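Local structure of putative peroxiredoxin MT2298 (Mycobacterium tuberculosis, 5C04) at residues T8-T13 and Q103-F108; G29-L34 and D64-A69; L35-L40 and G118-D123; L40-I45 and H78-T83; Q52-L57 and S85-P90. The protein probably reduces hydrogen peroxide and organic hydroperoxides to water and alcohols, as a mycoredoxin-dependent thiol peroxidase that may protect the bacterium against oxidative stress. The protein carries 1 engineered substitution. One frame throughout, in Å; residues are numbered along the deposited sequence.

Five contacts show how a thioredoxin-fold chain ties distant segments together. Contacts 2 and 3 both use strand 32-37, which pairs in parallel with strand 65-71 and antiparallel with strand 114-122; their centres lie about 11 Å apart. Contact 1, its centre about 10 Å from that of contact 3, packs the N-terminal loop and the end of helix 100-104 against one side of this sheet. Contacts 4 and 5, with centres about 11 Å apart, both involve helix 44-55 and lie across the chain's centre from contact 1. Along the chain, contacts 4 and 5 are nested inside the loop closed by contact 3, so the chain between its two strands includes helix 44-55, which carries Cys46, the probable active-site residue.

Contact 1 (T8-T13 and Q103-F108); sequences TAPDFT and QAYGVF
Pro10 lies over one face of the Tyr105 ring, and this pairing is the apolar centre of the contact. The proline CD stands 3.9 Å from the centroid of the Tyr105 ring, displaced toward the rim, and makes a CH-pi contact; the nearest ring atom, Tyr105 CZ, is 3.6 Å from Pro10 CD. On the helix side, Pro10 CB meets Ala104 CB at 4.1 Å, which extends the apolar patch onto the last turn of helix 100-104.

Phe12 crosses Tyr105 at about a right angle. Its CG sits between the backbone N and the carbonyl carbon (chi1 61°), a rotation that brings the CD2-CE2 side of the ring to the phenol, with Phe12 CE2 3.9 Å from Tyr105 OH near the plane of the Phe12 ring. Ala9 closes in on the same oxygen, its CB 3.5 Å from Tyr105 OH.

The hydroxyl at the end of the buried ring is satisfied by backbone: Tyr105 OH donates to Pro10 O at 2.7 Å, tilted 16° from the carbonyl plane. Proline thus serves twice, offering its ring to the aromatic face and its carbonyl to the phenol.

Tyr105 also meets Phe37 and Phe120 of the central sheet. Immediately after it, Gly106 takes a positive phi in a Schellman motif, the classic C-terminal ending of a helix, here packed against an N-terminal loop of a thioredoxin-fold peroxiredoxin.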
# COMPACT_ATOMS: atom_id res chain seq x y z
N THR A 8 24.61 -12.85 8.50
CA THR A 8 23.45 -13.46 9.12
C THR A 8 22.23 -12.68 8.65
O THR A 8 22.21 -11.45 8.72
CB THR A 8 23.56 -13.42 10.65
OG1 THR A 8 24.70 -14.18 11.06
CG2 THR A 8 22.31 -14.00 11.31
N ALA A 9 21.25 -13.40 8.14
CA ALA A 9 19.98 -12.78 7.68
C ALA A 9 19.23 -12.14 8.85
O ALA A 9 18.93 -12.84 9.82
CB ALA A 9 19.11 -13.84 7.05
N PRO A 10 18.88 -10.83 8.76
CA PRO A 10 18.13 -10.21 9.85
C PRO A 10 16.81 -10.93 10.08
O PRO A 10 16.12 -11.25 9.12
CB PRO A 10 17.91 -8.78 9.35
CG PRO A 10 19.12 -8.51 8.53
CD PRO A 10 19.45 -9.81 7.86
N ASP A 11 16.44 -11.15 11.34
CA ASP A 11 15.14 -11.78 11.60
C ASP A 11 14.03 -10.77 11.32
O ASP A 11 14.22 -9.55 11.36
CB ASP A 11 14.97 -12.25 13.05
CG ASP A 11 13.94 -13.41 13.18
OD1 ASP A 11 13.39 -13.91 12.16
OD2 ASP A 11 13.70 -13.85 14.34
N PHE A 12 12.88 -11.33 11.02
CA PHE A 12 11.69 -10.52 10.86
C PHE A 12 10.46 -11.31 11.19
O PHE A 12 10.46 -12.53 11.09
CB PHE A 12 11.59 -9.93 9.43
CG PHE A 12 11.51 -10.97 8.31
CD1 PHE A 12 10.34 -11.69 8.08
CD2 PHE A 12 12.60 -11.21 7.49
CE1 PHE A 12 10.27 -12.63 7.06
CE2 PHE A 12 12.53 -12.15 6.46
CZ PHE A 12 11.37 -12.85 6.24
N THR A 13 9.40 -10.58 11.54
CA THR A 13 8.07 -11.15 11.68
C THR A 13 7.10 -10.23 10.94
O THR A 13 6.95 -9.06 11.32
CB THR A 13 7.64 -11.24 13.16
OG1 THR A 13 8.65 -11.91 13.93
CG2 THR A 13 6.31 -11.99 13.28
N GLN A 103 14.85 -2.24 4.45
CA GLN A 103 15.99 -1.46 4.91
C GLN A 103 17.02 -2.32 5.64
O GLN A 103 18.21 -2.13 5.43
CB GLN A 103 15.54 -0.33 5.85
CG GLN A 103 14.80 0.79 5.15
CD GLN A 103 14.33 1.83 6.14
OE1 GLN A 103 13.85 1.49 7.23
NE2 GLN A 103 14.49 3.09 5.79
N ALA A 104 16.56 -3.22 6.50
CA ALA A 104 17.47 -4.15 7.22
C ALA A 104 18.29 -4.99 6.29
O ALA A 104 19.42 -5.39 6.64
CB ALA A 104 16.68 -5.05 8.16
N TYR A 105 17.72 -5.36 5.14
CA TYR A 105 18.43 -6.15 4.14
C TYR A 105 19.22 -5.30 3.15
O TYR A 105 19.94 -5.85 2.31
CB TYR A 105 17.46 -7.13 3.41
CG TYR A 105 17.15 -8.37 4.21
CD1 TYR A 105 16.26 -8.36 5.29
CD2 TYR A 105 17.80 -9.59 3.91
CE1 TYR A 105 16.01 -9.51 6.04
CE2 TYR A 105 17.53 -10.74 4.63
CZ TYR A 105 16.66 -10.69 5.72
OH TYR A 105 16.38 -11.80 6.48
N GLY A 106 19.09 -3.97 3.25
CA GLY A 106 19.81 -3.04 2.40
C GLY A 106 19.26 -2.91 1.00
O GLY A 106 19.97 -2.50 0.09
N VAL A 107 17.98 -3.22 0.82
CA VAL A 107 17.40 -3.20 -0.52
C VAL A 107 16.20 -2.27 -0.65
O VAL A 107 15.39 -2.44 -1.56
CB VAL A 107 17.03 -4.62 -1.00
CG1 VAL A 107 18.27 -5.49 -1.08
CG2 VAL A 107 16.00 -5.25 -0.08
N PHE A 108 16.09 -1.29 0.24
CA PHE A 108 14.99 -0.33 0.17
C PHE A 108 15.40 0.83 -0.74
O PHE A 108 16.56 1.31 -0.67
CB PHE A 108 14.62 0.15 1.57
CG PHE A 108 13.39 1.01 1.63
CD1 PHE A 108 12.13 0.51 1.30
CD2 PHE A 108 13.48 2.32 2.09
CE1 PHE A 108 11.00 1.32 1.43
CE2 PHE A 108 12.35 3.13 2.20
CZ PHE A 108 11.12 2.62 1.84

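Contact 2 (G29-L34 and D64-A69)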
# COMPACT_ATOMS: atom_id res chain seq x y z
N GLY A 29 16.79 -24.85 10.56
CA GLY A 29 16.95 -26.28 10.75
C GLY A 29 16.08 -27.13 9.84
O GLY A 29 16.23 -28.35 9.81
N ALA A 30 15.18 -26.49 9.08
CA ALA A 30 14.20 -27.22 8.27
C ALA A 30 14.32 -26.90 6.77
O ALA A 30 14.43 -27.81 5.95
CB ALA A 30 12.79 -26.90 8.76
N LYS A 31 14.28 -25.62 6.42
CA LYS A 31 14.26 -25.20 5.03
C LYS A 31 15.22 -24.06 4.72
O LYS A 31 15.44 -23.16 5.55
CB LYS A 31 12.85 -24.79 4.64
CG LYS A 31 11.84 -25.93 4.71
CD LYS A 31 10.47 -25.48 4.26
CE LYS A 31 9.39 -26.49 4.60
NZ LYS A 31 9.46 -27.66 3.69
N ASN A 32 15.76 -24.09 3.50
CA ASN A 32 16.36 -22.92 2.87
C ASN A 32 15.22 -21.99 2.44
O ASN A 32 14.17 -22.46 1.99
CB ASN A 32 17.21 -23.31 1.67
CG ASN A 32 18.26 -24.34 2.03
OD1 ASN A 32 19.09 -24.09 2.90
ND2 ASN A 32 18.20 -25.51 1.39
N VAL A 33 15.45 -20.70 2.58
CA VAL A 33 14.41 -19.70 2.31
C VAL A 33 14.85 -18.75 1.22
O VAL A 33 15.88 -18.08 1.34
CB VAL A 33 14.04 -18.91 3.57
CG1 VAL A 33 12.87 -17.97 3.29
CG2 VAL A 33 13.68 -19.82 4.75
N LEU A 34 14.01 -18.65 0.19
CA LEU A 34 14.16 -17.67 -0.88
C LEU A 34 13.32 -16.46 -0.49
O LEU A 34 12.09 -16.58 -0.33
CB LEU A 34 13.64 -18.23 -2.20
CG LEU A 34 13.74 -17.31 -3.41
CD1 LEU A 34 15.17 -17.03 -3.84
CD2 LEU A 34 12.93 -17.87 -4.57
N ASP A 64 12.60 -29.08 0.74
CA ASP A 64 13.88 -28.44 1.07
C ASP A 64 13.86 -26.91 1.14
O ASP A 64 14.76 -26.31 1.75
CB ASP A 64 14.93 -28.85 0.03
CG ASP A 64 15.05 -30.36 -0.12
OD1 ASP A 64 15.00 -31.04 0.92
OD2 ASP A 64 15.16 -30.83 -1.26
N SER A 65 12.87 -26.29 0.49
CA SER A 65 12.87 -24.83 0.24
C SER A 65 11.52 -24.20 0.55
O SER A 65 10.46 -24.83 0.38
CB SER A 65 13.23 -24.55 -1.24
OG SER A 65 14.44 -25.23 -1.61
N ALA A 66 11.56 -22.93 0.95
CA ALA A 66 10.36 -22.11 1.06
C ALA A 66 10.63 -20.81 0.32
O ALA A 66 11.79 -20.41 0.18
CB ALA A 66 10.03 -21.82 2.50
N ALA A 67 9.57 -20.19 -0.19
CA ALA A 67 9.69 -18.91 -0.88
C ALA A 67 8.73 -17.89 -0.27
O ALA A 67 7.56 -18.20 -0.06
CB ALA A 67 9.42 -19.05 -2.35
N LEU A 68 9.26 -16.71 -0.01
CA LEU A 68 8.47 -15.60 0.57
C LEU A 68 8.66 -14.37 -0.28
O LEU A 68 9.78 -13.91 -0.48
CB LEU A 68 8.95 -15.30 1.99
CG LEU A 68 9.04 -16.50 2.94
CD1 LEU A 68 9.76 -16.15 4.23
CD2 LEU A 68 7.66 -17.01 3.25
N ALA A 69 7.55 -13.79 -0.73
CA ALA A 69 7.60 -12.54 -1.46
C ALA A 69 7.41 -11.43 -0.43
O ALA A 69 6.62 -11.63 0.50
CB ALA A 69 6.55 -12.51 -2.54
O HOH W 1 17.04 -26.01 -1.09
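Asn32, Val33 and Leu34 pair with Ser65, Ala66 and Ala67 as parallel strands, the two strands of the beta-alpha-beta unit whose helix is 44-55. Four backbone hydrogen bonds join them, their donors coming from the two strands in turn. Asn32 N donates to Asp64 O at 3.0 Å, and Asn32 O accepts from Ala66 N at 2.8 Å. One step further on, Leu34 N points almost straight at Ala66 O, with an angle of 177° at the hydrogen, while Leu34 O accepts a hydrogen bond from Leu68 N. Asn32 and Leu34 thus use both their N-H and their carbonyl on this neighbour. Val33, lying between them, turns its backbone to strand 114-122 instead, where it bonds with Val122.

Apolar packing accompanies the bonding on the side of Val33 and Ala66, where Val33 CG1 meets Leu68 CD1 at 3.7 Å. Lys31 reaches across the start of the neighbouring strand with its aliphatic chain, CD 4.1 Å from Ala66 CB, before its last torsion bends and NZ bonds to Asn62 O.

The opposite face is mixed: Leu34 CB and Ala67 CB lie 4.3 Å apart, but at its start polar side chains meet. The Asn32 amide is held by two acceptors, since ND2 donates to Leu152 O as well as to a water. That water lies 2.8 Å from Asn32 ND2 and also hydrogen-bonds Ser65 OG, bridging two side chains that are direct partners in the strand register.

Contact 3 (L35-L40 and G118-D123); sequences LVFHPL and GTFVVD. Engineered in segment 35-40: His38 (natural residue Phe).
The rings of Phe37 and Phe120 meet rim to rim, neither lying over the face of the other. Their planes stand at 84° with centroids 6.0 Å apart, and Phe37 CE1 approaches Phe120 CD1 to 3.8 Å. At the edge of the Phe37 ring, in its plane, lies the carbonyl oxygen of Gly118; at the edge of the Phe120 ring, likewise in plane, lies Phe37 CD1. With CG anti to the carbonyl carbon and beside the backbone N (chi1 -70°), the Phe37 ring leans over the neighbouring strand, and Phe37 CB comes within 3.3 Å of Gly118 O. Tyr105, just after helix 100-104, meets both phenylalanine rings.

Beneath the rings runs the antiparallel pairing of strands 32-37 and 114-122 in the central sheet of the thioredoxin fold. Leu35 and Phe120 form a hydrogen-bonded pair: Leu35 N donates to Phe120 O at 2.8 Å, and Phe120 N returns a bond to Leu35 O that lies in the carbonyl plane. Val36 and Thr119 follow as a non-hydrogen-bonded pair. Gly118 O then accepts from Phe37 N at 2.9 Å, a more bent bond with 136° at the hydrogen.

On the face that carries the rings, Leu35 CD1 packs on Val122 CG2 at 4.0 Å. The other face holds Val36 and Thr119. Thr119 sets its methyl CG2 3.4 Å from Leu35 O, while its OG1 is engaged by Glu132 and Arg140, the latter also bonding the carbonyl oxygen of Phe37.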
# COMPACT_ATOMS: atom_id res chain seq x y z
N LEU A 35 13.99 -15.33 -0.34
CA LEU A 35 13.33 -14.03 -0.07
C LEU A 35 13.30 -13.22 -1.34
O LEU A 35 14.36 -12.84 -1.87
CB LEU A 35 14.09 -13.24 0.99
CG LEU A 35 14.29 -13.93 2.34
CD1 LEU A 35 15.07 -13.04 3.28
CD2 LEU A 35 12.97 -14.34 2.95
N VAL A 36 12.08 -12.96 -1.85
CA VAL A 36 11.90 -12.19 -3.08
C VAL A 36 11.27 -10.82 -2.72
O VAL A 36 10.04 -10.67 -2.62
CB VAL A 36 11.03 -12.94 -4.12
CG1 VAL A 36 10.94 -12.13 -5.42
CG2 VAL A 36 11.61 -14.36 -4.38
N PHE A 37 12.14 -9.85 -2.50
CA PHE A 37 11.68 -8.45 -2.32
C PHE A 37 11.24 -7.92 -3.67
O PHE A 37 11.88 -8.19 -4.69
CB PHE A 37 12.79 -7.57 -1.75
CG PHE A 37 13.13 -7.87 -0.31
CD1 PHE A 37 14.07 -8.84 0.02
CD2 PHE A 37 12.53 -7.16 0.71
CE1 PHE A 37 14.40 -9.10 1.35
CE2 PHE A 37 12.86 -7.41 2.04
CZ PHE A 37 13.78 -8.38 2.35
N HIS A 38 10.16 -7.13 -3.69
CA HIS A 38 9.75 -6.52 -4.95
C HIS A 38 8.99 -5.23 -4.70
O HIS A 38 8.44 -5.04 -3.62
CB HIS A 38 8.94 -7.49 -5.81
CG HIS A 38 7.62 -7.81 -5.24
ND1 HIS A 38 6.48 -7.14 -5.65
CD2 HIS A 38 7.24 -8.64 -4.24
CE1 HIS A 38 5.45 -7.58 -4.95
NE2 HIS A 38 5.87 -8.49 -4.10
N PRO A 39 9.00 -4.32 -5.70
CA PRO A 39 8.34 -3.03 -5.56
C PRO A 39 6.86 -2.98 -5.16
O PRO A 39 6.54 -2.48 -4.08
CB PRO A 39 8.57 -2.40 -6.93
CG PRO A 39 9.89 -2.90 -7.35
CD PRO A 39 9.98 -4.31 -6.80
N LEU A 40 5.95 -3.46 -6.00
CA LEU A 40 4.54 -3.17 -5.80
C LEU A 40 3.61 -4.16 -6.46
O LEU A 40 3.72 -4.45 -7.66
CB LEU A 40 4.18 -1.80 -6.36
CG LEU A 40 4.62 -0.52 -5.61
CD1 LEU A 40 4.24 0.72 -6.43
CD2 LEU A 40 4.04 -0.48 -4.21
N GLY A 118 15.40 -7.01 -4.64
CA GLY A 118 16.38 -7.72 -3.82
C GLY A 118 15.99 -9.18 -3.70
O GLY A 118 14.82 -9.51 -3.53
N THR A 119 16.97 -10.08 -3.79
CA THR A 119 16.69 -11.49 -3.61
C THR A 119 17.77 -12.10 -2.74
O THR A 119 18.95 -11.81 -2.94
CB THR A 119 16.70 -12.28 -4.93
OG1 THR A 119 16.19 -11.48 -6.01
CG2 THR A 119 15.94 -13.60 -4.79
N PHE A 120 17.37 -12.94 -1.82
CA PHE A 120 18.30 -13.65 -0.95
C PHE A 120 17.90 -15.08 -0.81
O PHE A 120 16.74 -15.44 -0.89
CB PHE A 120 18.30 -13.00 0.44
CG PHE A 120 18.67 -11.57 0.42
CD1 PHE A 120 17.68 -10.61 0.26
CD2 PHE A 120 19.98 -11.16 0.58
CE1 PHE A 120 18.01 -9.27 0.21
CE2 PHE A 120 20.32 -9.83 0.54
CZ PHE A 120 19.32 -8.87 0.37
N VAL A 121 18.91 -15.94 -0.64
CA VAL A 121 18.66 -17.29 -0.17
C VAL A 121 19.33 -17.41 1.19
O VAL A 121 20.51 -17.06 1.34
CB VAL A 121 19.17 -18.35 -1.14
CG1 VAL A 121 19.03 -19.73 -0.49
CG2 VAL A 121 18.44 -18.28 -2.47
N VAL A 122 18.54 -17.87 2.17
CA VAL A 122 18.97 -18.03 3.55
C VAL A 122 19.07 -19.52 3.79
O VAL A 122 18.11 -20.27 3.55
CB VAL A 122 17.95 -17.41 4.55
CG1 VAL A 122 18.47 -17.52 5.98
CG2 VAL A 122 17.68 -15.96 4.22
N ASP A 123 20.22 -19.98 4.28
CA ASP A 123 20.36 -21.41 4.47
C ASP A 123 19.71 -21.84 5.79
O ASP A 123 19.14 -21.02 6.51
CB ASP A 123 21.82 -21.87 4.33
CG ASP A 123 22.71 -21.48 5.49
OD1 ASP A 123 22.23 -21.04 6.56
OD2 ASP A 123 23.94 -21.65 5.33

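Contact 4 (L40-I45 and H78-T83); sequences LAFTGI and HKIWAT
Ala41 and Phe42 close on the Trp81 indole mainly through contacts with aromatic faces. Ala41 lies over one face: its CA stands 3.6 Å from the centroid of the six-membered ring, only 8° off the normal, in a CH-pi contact, and its CB reaches Trp81 CE3 at 3.4 Å. The backbone N of Phe42 rests over the same face, 3.4 Å from Trp81 CE2. The type II turn from Leu40 to Thr43 carries Ala41 and Phe42 at its two central positions and so lays the chain flat on the indole.

Between aromatic rings the geometry is oblique. The Phe42 ring and the five-membered ring of Trp81 have planes at 52°, with Phe42 CD1 3.5 Å from Trp81 CD1. A chi1 of -166°, with CG opposite the backbone N, extends the Trp81 indole from helix 75-85 toward the turn, while Phe42 runs back past it in the opposite direction. Ile80 CG2 adds an apolar touch at the edge of the Phe42 ring, and Phe42 and Ile80 each also pack on the other's counterpart in the second subunit.

Polar links are indirect or local. A water accepts from Ala41 N at 3.0 Å and hydrogen-bonds His78 NE2 in the plane of the imidazole. Within the turn, Thr43 OG1 donates to Leu40 O at 2.8 Å.

No direct hydrogen bond crosses the two segments, so the contact rests on aromatic surface and one water. Trp81 NE1 bonds Gln47, and with the side chain of Cys46, the probable active-site residue, about 4 Å from that of Trp81, this packing probably helps shape the surroundings of that cysteine.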
# COMPACT_ATOMS: atom_id res chain seq x y z
N LEU A 40 5.95 -3.46 -6.00
CA LEU A 40 4.54 -3.17 -5.80
C LEU A 40 3.61 -4.16 -6.46
O LEU A 40 3.72 -4.45 -7.66
CB LEU A 40 4.18 -1.80 -6.36
CG LEU A 40 4.62 -0.52 -5.61
CD1 LEU A 40 4.24 0.72 -6.43
CD2 LEU A 40 4.04 -0.48 -4.21
N ALA A 41 2.62 -4.63 -5.67
CA ALA A 41 1.49 -5.35 -6.25
C ALA A 41 0.86 -4.59 -7.40
O ALA A 41 0.81 -3.36 -7.38
CB ALA A 41 0.44 -5.60 -5.19
N PHE A 42 0.38 -5.34 -8.39
CA PHE A 42 -0.43 -4.80 -9.49
C PHE A 42 0.39 -3.87 -10.36
O PHE A 42 -0.16 -2.88 -10.93
CB PHE A 42 -1.66 -4.02 -9.04
CG PHE A 42 -2.56 -4.74 -8.11
CD1 PHE A 42 -3.36 -5.78 -8.54
CD2 PHE A 42 -2.69 -4.29 -6.79
CE1 PHE A 42 -4.25 -6.41 -7.65
CE2 PHE A 42 -3.56 -4.93 -5.92
CZ PHE A 42 -4.30 -5.97 -6.35
N THR A 43 1.69 -4.11 -10.45
CA THR A 43 2.53 -3.48 -11.45
C THR A 43 3.12 -4.53 -12.39
O THR A 43 3.24 -5.71 -12.06
CB THR A 43 3.64 -2.59 -10.83
OG1 THR A 43 4.54 -3.39 -10.08
CG2 THR A 43 3.06 -1.49 -9.99
N GLY A 44 3.51 -4.10 -13.59
CA GLY A 44 3.80 -5.03 -14.68
C GLY A 44 4.96 -5.96 -14.46
O GLY A 44 4.84 -7.17 -14.66
N ILE A 45 6.11 -5.41 -14.11
CA ILE A 45 7.29 -6.24 -13.93
C ILE A 45 7.12 -7.17 -12.71
O ILE A 45 7.41 -8.36 -12.79
CB ILE A 45 8.60 -5.44 -13.85
CG1 ILE A 45 8.82 -4.71 -15.19
CG2 ILE A 45 9.76 -6.35 -13.52
CD1 ILE A 45 10.00 -3.76 -15.12
N HIS A 78 -2.37 -7.52 -0.89
CA HIS A 78 -1.76 -8.79 -1.27
C HIS A 78 -2.76 -9.92 -1.36
O HIS A 78 -2.61 -10.78 -2.23
CB HIS A 78 -0.62 -9.11 -0.32
CG HIS A 78 0.54 -8.18 -0.47
ND1 HIS A 78 1.51 -8.05 0.49
CD2 HIS A 78 0.86 -7.30 -1.45
CE1 HIS A 78 2.41 -7.16 0.09
NE2 HIS A 78 2.03 -6.67 -1.07
N LYS A 79 -3.80 -9.89 -0.54
CA LYS A 79 -4.85 -10.89 -0.64
C LYS A 79 -5.58 -10.86 -1.98
O LYS A 79 -5.75 -11.90 -2.64
CB LYS A 79 -5.85 -10.77 0.52
CG LYS A 79 -6.96 -11.83 0.50
CD LYS A 79 -6.40 -13.25 0.51
CE LYS A 79 -7.48 -14.29 0.77
NZ LYS A 79 -6.93 -15.67 0.66
N ILE A 80 -6.02 -9.68 -2.41
CA ILE A 80 -6.69 -9.54 -3.69
C ILE A 80 -5.74 -9.91 -4.85
O ILE A 80 -6.09 -10.60 -5.81
CB ILE A 80 -7.25 -8.11 -3.88
CG1 ILE A 80 -8.35 -7.81 -2.85
CG2 ILE A 80 -7.74 -7.91 -5.31
CD1 ILE A 80 -9.57 -8.71 -2.91
N TRP A 81 -4.51 -9.42 -4.79
CA TRP A 81 -3.54 -9.68 -5.84
C TRP A 81 -3.28 -11.19 -5.95
O TRP A 81 -3.28 -11.75 -7.05
CB TRP A 81 -2.24 -8.93 -5.56
CG TRP A 81 -1.31 -8.86 -6.74
CD1 TRP A 81 -1.64 -8.77 -8.06
CD2 TRP A 81 0.12 -8.87 -6.70
NE1 TRP A 81 -0.51 -8.71 -8.84
CE2 TRP A 81 0.59 -8.76 -8.03
CE3 TRP A 81 1.04 -8.94 -5.66
CZ2 TRP A 81 1.94 -8.73 -8.34
CZ3 TRP A 81 2.40 -8.91 -5.97
CH2 TRP A 81 2.83 -8.82 -7.30
N ALA A 82 -3.11 -11.83 -4.80
CA ALA A 82 -2.86 -13.28 -4.77
C ALA A 82 -4.05 -14.07 -5.26
O ALA A 82 -3.88 -15.04 -6.05
CB ALA A 82 -2.49 -13.74 -3.37
N THR A 83 -5.25 -13.68 -4.85
CA THR A 83 -6.46 -14.37 -5.32
C THR A 83 -6.62 -14.24 -6.84
O THR A 83 -6.85 -15.24 -7.54
CB THR A 83 -7.71 -13.87 -4.60
OG1 THR A 83 -7.56 -14.15 -3.21
CG2 THR A 83 -8.96 -14.55 -5.16
O HOH W 2 2.91 -4.49 -2.72

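Contact 5 (Q52-L57 and S85-P90); sequences QLRDHL and SGFTFP
Arg54 and Phe87 bring the two backbones closest, their CA atoms 6.2 Å apart, where the C-terminal end of helix 44-55 meets the loop that follows helix 75-85. Both segments are helix endings of the thioredoxin fold. Helical angles stop at His56 in the first; in the second, Gly86 has positive phi and two bonds back into the last turn, a Schellman motif. That reversal carries the chain past the side of helix 44-55 toward strand 91-93.

Phe89 supplies the apolar core. Its CG occupies the position between backbone N and carbonyl carbon (chi1 52°), which turns the ring to the helix. Leu53 CD2 sits over one face in a CH-pi contact, 4.2 Å from the centroid of the Phe89 ring, and Leu57 CD1 comes obliquely to Phe89 CD1 at 3.8 Å. The other methyl of this leucine, CD2, touches Thr88 OG1.

Phe87 turns the edge of its ring to Arg54, whose CB is 4.0 Å from Phe87 CD1. Ser85 CB sits over the centre of one face of the Phe87 ring, which also meets Trp81 edge-to-face.

Arg54 forms the polar rim. Its chain is extended as far as CD, which lies beside the carbonyls of Ser85 and Gly86, and the bend at chi3 (67°) then turns the guanidinium toward Asp55 and Ser85 O. Asp55 fixes the guanidinium from within the helix: NE and NH2 of Arg54 both grip Asp55 OD1 from the same face of the carboxylate, in a salt bridge. With the group held this way, Arg54 NH1 donates to Ser85 O at 2.7 Å, with 160° at the hydrogen and the acceptor in the guanidinium plane.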
# COMPACT_ATOMS: atom_id res chain seq x y z
N GLN A 52 5.96 -15.91 -12.98
CA GLN A 52 6.97 -16.93 -13.31
C GLN A 52 7.21 -17.81 -12.08
O GLN A 52 7.29 -19.04 -12.19
CB GLN A 52 8.27 -16.26 -13.84
CG GLN A 52 9.57 -17.08 -13.82
CD GLN A 52 9.86 -17.91 -15.06
OE1 GLN A 52 9.24 -17.75 -16.10
NE2 GLN A 52 10.78 -18.85 -14.92
N LEU A 53 7.33 -17.20 -10.91
CA LEU A 53 7.53 -17.96 -9.66
C LEU A 53 6.36 -18.93 -9.45
O LEU A 53 6.56 -20.14 -9.18
CB LEU A 53 7.66 -16.99 -8.48
CG LEU A 53 8.28 -17.52 -7.19
CD1 LEU A 53 8.56 -16.36 -6.23
CD2 LEU A 53 7.39 -18.54 -6.52
N ARG A 54 5.15 -18.42 -9.60
CA ARG A 54 3.90 -19.20 -9.52
C ARG A 54 3.93 -20.40 -10.46
O ARG A 54 3.64 -21.54 -10.04
CB ARG A 54 2.69 -18.32 -9.86
CG ARG A 54 1.34 -19.04 -9.98
CD ARG A 54 0.31 -18.20 -10.71
NE ARG A 54 0.68 -18.02 -12.11
CZ ARG A 54 0.18 -17.12 -12.96
NH1 ARG A 54 -0.69 -16.20 -12.57
NH2 ARG A 54 0.61 -17.11 -14.21
N ASP A 55 4.28 -20.15 -11.72
CA ASP A 55 4.28 -21.18 -12.78
C ASP A 55 5.29 -22.30 -12.47
O ASP A 55 5.16 -23.43 -13.00
CB ASP A 55 4.58 -20.54 -14.16
CG ASP A 55 3.46 -19.64 -14.66
OD1 ASP A 55 2.34 -19.61 -14.10
OD2 ASP A 55 3.70 -18.95 -15.68
N HIS A 56 6.30 -22.01 -11.66
CA HIS A 56 7.34 -22.99 -11.30
C HIS A 56 7.44 -23.24 -9.81
O HIS A 56 8.50 -23.57 -9.30
CB HIS A 56 8.67 -22.50 -11.86
CG HIS A 56 8.69 -22.44 -13.36
ND1 HIS A 56 8.32 -21.32 -14.07
CD2 HIS A 56 8.99 -23.39 -14.27
CE1 HIS A 56 8.41 -21.58 -15.37
NE2 HIS A 56 8.82 -22.83 -15.51
N LEU A 57 6.34 -23.04 -9.09
CA LEU A 57 6.38 -23.02 -7.63
C LEU A 57 6.99 -24.26 -6.98
O LEU A 57 7.73 -24.12 -6.01
CB LEU A 57 4.98 -22.74 -7.06
CG LEU A 57 4.88 -22.55 -5.56
CD1 LEU A 57 5.73 -21.37 -5.09
CD2 LEU A 57 3.42 -22.41 -5.16
N SER A 85 -4.36 -13.57 -9.06
CA SER A 85 -3.20 -14.09 -9.78
C SER A 85 -2.96 -15.59 -9.56
O SER A 85 -2.06 -16.16 -10.21
CB SER A 85 -1.92 -13.35 -9.37
OG SER A 85 -2.08 -11.94 -9.54
N GLY A 86 -3.69 -16.18 -8.62
CA GLY A 86 -3.46 -17.57 -8.25
C GLY A 86 -2.18 -17.82 -7.51
O GLY A 86 -1.54 -18.90 -7.70
N PHE A 87 -1.76 -16.86 -6.66
CA PHE A 87 -0.55 -17.05 -5.85
C PHE A 87 -0.96 -17.78 -4.57
O PHE A 87 -1.82 -17.29 -3.82
CB PHE A 87 0.09 -15.70 -5.45
CG PHE A 87 0.54 -14.83 -6.59
CD1 PHE A 87 0.92 -15.35 -7.82
CD2 PHE A 87 0.59 -13.46 -6.41
CE1 PHE A 87 1.36 -14.51 -8.83
CE2 PHE A 87 1.04 -12.63 -7.42
CZ PHE A 87 1.41 -13.15 -8.62
N THR A 88 -0.34 -18.93 -4.31
CA THR A 88 -0.59 -19.67 -3.06
C THR A 88 0.56 -19.62 -2.06
O THR A 88 0.44 -20.14 -0.94
CB THR A 88 -0.90 -21.15 -3.34
OG1 THR A 88 0.22 -21.76 -3.99
CG2 THR A 88 -2.13 -21.28 -4.23
N PHE A 89 1.69 -19.04 -2.46
CA PHE A 89 2.82 -18.84 -1.56
C PHE A 89 2.59 -17.57 -0.72
O PHE A 89 1.71 -16.76 -1.07
CB PHE A 89 4.14 -18.77 -2.35
CG PHE A 89 4.13 -17.79 -3.51
CD1 PHE A 89 3.71 -18.18 -4.78
CD2 PHE A 89 4.50 -16.45 -3.32
CE1 PHE A 89 3.67 -17.27 -5.83
CE2 PHE A 89 4.47 -15.54 -4.38
CZ PHE A 89 4.06 -15.96 -5.64
N PRO A 90 3.39 -17.36 0.34
CA PRO A 90 3.21 -16.17 1.17
C PRO A 90 3.74 -14.89 0.53
O PRO A 90 4.88 -14.84 0.05
CB PRO A 90 4.00 -16.47 2.45
CG PRO A 90 4.21 -17.95 2.44
CD PRO A 90 4.30 -18.33 1.00